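Local coordinates for methyl-accepting chemotaxis protein, putative (Geobacter sulfurreducens, PDB 3OOV) that probably takes part in chemotactic signalling as a methyl-accepting receptor, this fragment being a GAF domain of the kind that often senses small molecules, at residues Val116-Val121 and Asp147-Phe152. Sequence-based numbering, arbitrary orientation.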
ATOM      1  N   VAL A 116      -5.987   9.113  -1.625  1.00 12.56           N
ATOM      2  CA  VAL A 116      -5.407   7.822  -2.076  1.00 11.97           C
ATOM      3  C   VAL A 116      -4.881   7.933  -3.498  1.00 12.88           C
ATOM      4  O   VAL A 116      -5.584   8.489  -4.439  1.00 12.70           O
ATOM      5  CB  VAL A 116      -6.548   6.782  -2.133  1.00 13.34           C
ATOM      6  CG1 VAL A 116      -6.136   5.497  -2.896  1.00 14.38           C
ATOM      7  CG2 VAL A 116      -7.048   6.432  -0.632  1.00 10.72           C
ATOM      8  N   ILE A 117      -3.668   7.430  -3.692  1.00 13.33           N
ATOM      9  CA  ILE A 117      -3.089   7.263  -5.067  1.00 13.08           C
ATOM     10  C   ILE A 117      -2.943   5.768  -5.309  1.00 13.96           C
ATOM     11  O   ILE A 117      -2.387   5.026  -4.477  1.00 12.46           O
ATOM     12  CB  ILE A 117      -1.693   7.870  -5.229  1.00 11.91           C
ATOM     13  CG1 ILE A 117      -1.487   9.177  -4.424  1.00 12.83           C
ATOM     14  CG2 ILE A 117      -1.340   7.944  -6.750  1.00 10.25           C
ATOM     15  CD1 ILE A 117      -2.393  10.445  -4.941  1.00 10.56           C
ATOM     16  N   CYS A 118      -3.419   5.348  -6.466  1.00 14.04           N
ATOM     17  CA  CYS A 118      -3.517   3.945  -6.799  1.00 14.75           C
ATOM     18  C   CYS A 118      -2.913   3.765  -8.218  1.00 14.55           C
ATOM     19  O   CYS A 118      -3.255   4.509  -9.110  1.00 16.19           O
ATOM     20  CB  CYS A 118      -4.964   3.504  -6.734  1.00 12.53           C
ATOM     21  SG  CYS A 118      -5.168   1.839  -7.383  1.00 19.26           S
ATOM     22  N   PRO A 119      -1.957   2.850  -8.386  1.00 15.18           N
ATOM     23  CA  PRO A 119      -1.254   2.742  -9.683  1.00 14.92           C
ATOM     24  C   PRO A 119      -2.171   2.026 -10.666  1.00 16.21           C
ATOM     25  O   PRO A 119      -3.002   1.230 -10.240  1.00 16.06           O
ATOM     26  CB  PRO A 119      -0.044   1.851  -9.358  1.00 15.09           C
ATOM     27  CG  PRO A 119      -0.601   0.877  -8.196  1.00 14.41           C
ATOM     28  CD  PRO A 119      -1.540   1.810  -7.409  1.00 15.73           C
ATOM     29  N   ILE A 120      -2.067   2.345 -11.951  1.00 15.18           N
ATOM     30  CA  ILE A 120      -2.738   1.550 -12.980  1.00 15.97           C
ATOM     31  C   ILE A 120      -1.635   0.640 -13.526  1.00 17.18           C
ATOM     32  O   ILE A 120      -0.610   1.114 -13.982  1.00 14.87           O
ATOM     33  CB  ILE A 120      -3.287   2.460 -14.098  1.00 15.29           C
ATOM     34  CG1 ILE A 120      -4.349   3.443 -13.490  1.00 13.96           C
ATOM     35  CG2 ILE A 120      -3.855   1.557 -15.280  1.00 15.80           C
ATOM     36  CD1 ILE A 120      -4.584   4.707 -14.333  1.00  6.43           C
ATOM     37  N   VAL A 121      -1.808  -0.668 -13.435  1.00 19.22           N
ATOM     38  CA  VAL A 121      -0.666  -1.546 -13.656  1.00 21.21           C
ATOM     39  C   VAL A 121      -1.025  -2.451 -14.788  1.00 24.24           C
ATOM     40  O   VAL A 121      -2.094  -3.096 -14.795  1.00 24.19           O
ATOM     41  CB  VAL A 121      -0.273  -2.385 -12.376  1.00 21.97           C
ATOM     42  CG1 VAL A 121       0.869  -3.390 -12.698  1.00 23.15           C
ATOM     43  CG2 VAL A 121       0.160  -1.460 -11.200  1.00 21.51           C
ATOM     44  N   ASP A 147     -10.355  -0.595  -2.010  1.00 25.39           N
ATOM     45  CA  ASP A 147     -10.832  -1.726  -2.833  1.00 25.98           C
ATOM     46  C   ASP A 147     -11.614  -1.187  -3.975  1.00 25.81           C
ATOM     47  O   ASP A 147     -11.604  -1.757  -5.047  1.00 26.69           O
ATOM     48  CB  ASP A 147     -11.787  -2.715  -2.116  1.00 26.65           C
ATOM     49  CG  ASP A 147     -11.170  -3.394  -0.920  1.00 29.86           C
ATOM     50  OD1 ASP A 147      -9.931  -3.424  -0.791  1.00 31.68           O
ATOM     51  OD2 ASP A 147     -11.975  -3.895  -0.080  1.00 34.34           O
ATOM     52  N   THR A 148     -12.407  -0.152  -3.749  1.00 25.13           N
ATOM     53  CA  THR A 148     -13.247   0.302  -4.854  1.00 24.60           C
ATOM     54  C   THR A 148     -12.434   0.991  -5.992  1.00 23.48           C
ATOM     55  O   THR A 148     -12.762   0.865  -7.169  1.00 22.52           O
ATOM     56  CB  THR A 148     -14.331   1.217  -4.374  1.00 24.35           C
ATOM     57  OG1 THR A 148     -15.364   0.421  -3.790  1.00 30.54           O
ATOM     58  CG2 THR A 148     -14.938   1.959  -5.535  1.00 22.00           C
ATOM     59  N   ILE A 149     -11.408   1.729  -5.597  1.00 22.65           N
ATOM     60  CA  ILE A 149     -10.575   2.496  -6.516  1.00 22.23           C
ATOM     61  C   ILE A 149      -9.706   1.503  -7.314  1.00 23.09           C
ATOM     62  O   ILE A 149      -9.648   1.606  -8.540  1.00 23.61           O
ATOM     63  CB  ILE A 149      -9.755   3.577  -5.719  1.00 21.48           C
ATOM     64  CG1 ILE A 149     -10.704   4.680  -5.202  1.00 18.85           C
ATOM     65  CG2 ILE A 149      -8.555   4.208  -6.546  1.00 18.02           C
ATOM     66  CD1 ILE A 149      -9.986   5.494  -4.034  1.00 18.06           C
ATOM     67  N   LYS A 150      -9.109   0.532  -6.611  1.00 22.67           N
ATOM     68  CA  LYS A 150      -8.389  -0.622  -7.204  1.00 24.50           C
ATOM     69  C   LYS A 150      -9.202  -1.377  -8.203  1.00 25.26           C
ATOM     70  O   LYS A 150      -8.666  -1.810  -9.222  1.00 26.75           O
ATOM     71  CB  LYS A 150      -7.897  -1.619  -6.148  1.00 23.21           C
ATOM     72  CG  LYS A 150      -6.705  -1.166  -5.440  1.00 25.38           C
ATOM     73  CD  LYS A 150      -6.199  -2.222  -4.452  1.00 27.30           C
ATOM     74  CE  LYS A 150      -5.250  -3.225  -5.127  1.00 34.10           C
ATOM     75  NZ  LYS A 150      -4.549  -4.035  -4.041  1.00 37.13           N
ATOM     76  N   LEU A 151     -10.504  -1.499  -7.949  1.00 25.18           N
ATOM     77  CA  LEU A 151     -11.384  -2.129  -8.916  1.00 24.82           C
ATOM     78  C   LEU A 151     -11.448  -1.334 -10.204  1.00 24.60           C
ATOM     79  O   LEU A 151     -11.473  -1.944 -11.295  1.00 26.98           O
ATOM     80  CB  LEU A 151     -12.788  -2.279  -8.342  1.00 24.74           C
ATOM     81  CG  LEU A 151     -13.908  -3.105  -8.980  1.00 27.37           C
ATOM     82  CD1 LEU A 151     -13.619  -4.628  -9.021  1.00 26.01           C
ATOM     83  CD2 LEU A 151     -15.132  -2.833  -8.117  1.00 26.73           C
ATOM     84  N   PHE A 152     -11.551  -0.001 -10.119  1.00 21.98           N
ATOM     85  CA  PHE A 152     -11.643   0.827 -11.344  1.00 20.21           C
ATOM     86  C   PHE A 152     -10.307   0.945 -12.077  1.00 19.89           C
ATOM     87  O   PHE A 152     -10.301   1.070 -13.309  1.00 18.41           O
ATOM     88  CB  PHE A 152     -12.208   2.249 -11.077  1.00 20.47           C
ATOM     89  CG  PHE A 152     -13.725   2.284 -10.980  1.00 20.26           C
ATOM     90  CD1 PHE A 152     -14.465   2.919 -11.928  1.00 18.66           C
ATOM     91  CD2 PHE A 152     -14.378   1.697  -9.890  1.00 19.07           C
ATOM     92  CE1 PHE A 152     -15.882   2.935 -11.853  1.00 23.29           C
ATOM     93  CE2 PHE A 152     -15.750   1.705  -9.810  1.00 23.06           C
ATOM     94  CZ  PHE A 152     -16.507   2.338 -10.794  1.00 18.44           C
TER
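Val116 meets Ile149 through methyl groups: its CG1 lies 4.0 Å from Ile149 CD1, the two side chains meeting at a slant. A beta-branched valine suits an extended strand and offers a short, stiff apolar surface to the helix. Two residues on, Cys118 points the same way and touches two successive helix residues. Its CB rests 3.7 Å from CG2 of Ile149, so that this isoleucine spans both strand residues, the CG2 branch serving Cys118 and the longer CG1-CD1 arm reaching back to Val116. A chi1 of 171° swings SG of Cys118 away from its own backbone N toward the strand's C-terminal side, where it lies 3.9 Å from Lys150 CG. The small, weakly polar thiol fits where the backbones come close, the CA atoms of Cys118 and Lys150 being 6.7 Å apart. Lys150 contributes the start of its aliphatic chain; the chain bends at chi3 (87°), and NZ forms a salt bridge with Asp143 of the second subunit. Segments 116-121 and 147-152 run in roughly the same direction, 28° apart. Helix 143-167 thus covers one face of strand 115-122 in the antiparallel GAF sheet, while Ile117, on the opposite face, packs against helix 74-82. Beside this strand, strand 125-133 supplies Val132 as a further apolar neighbour of Ile149.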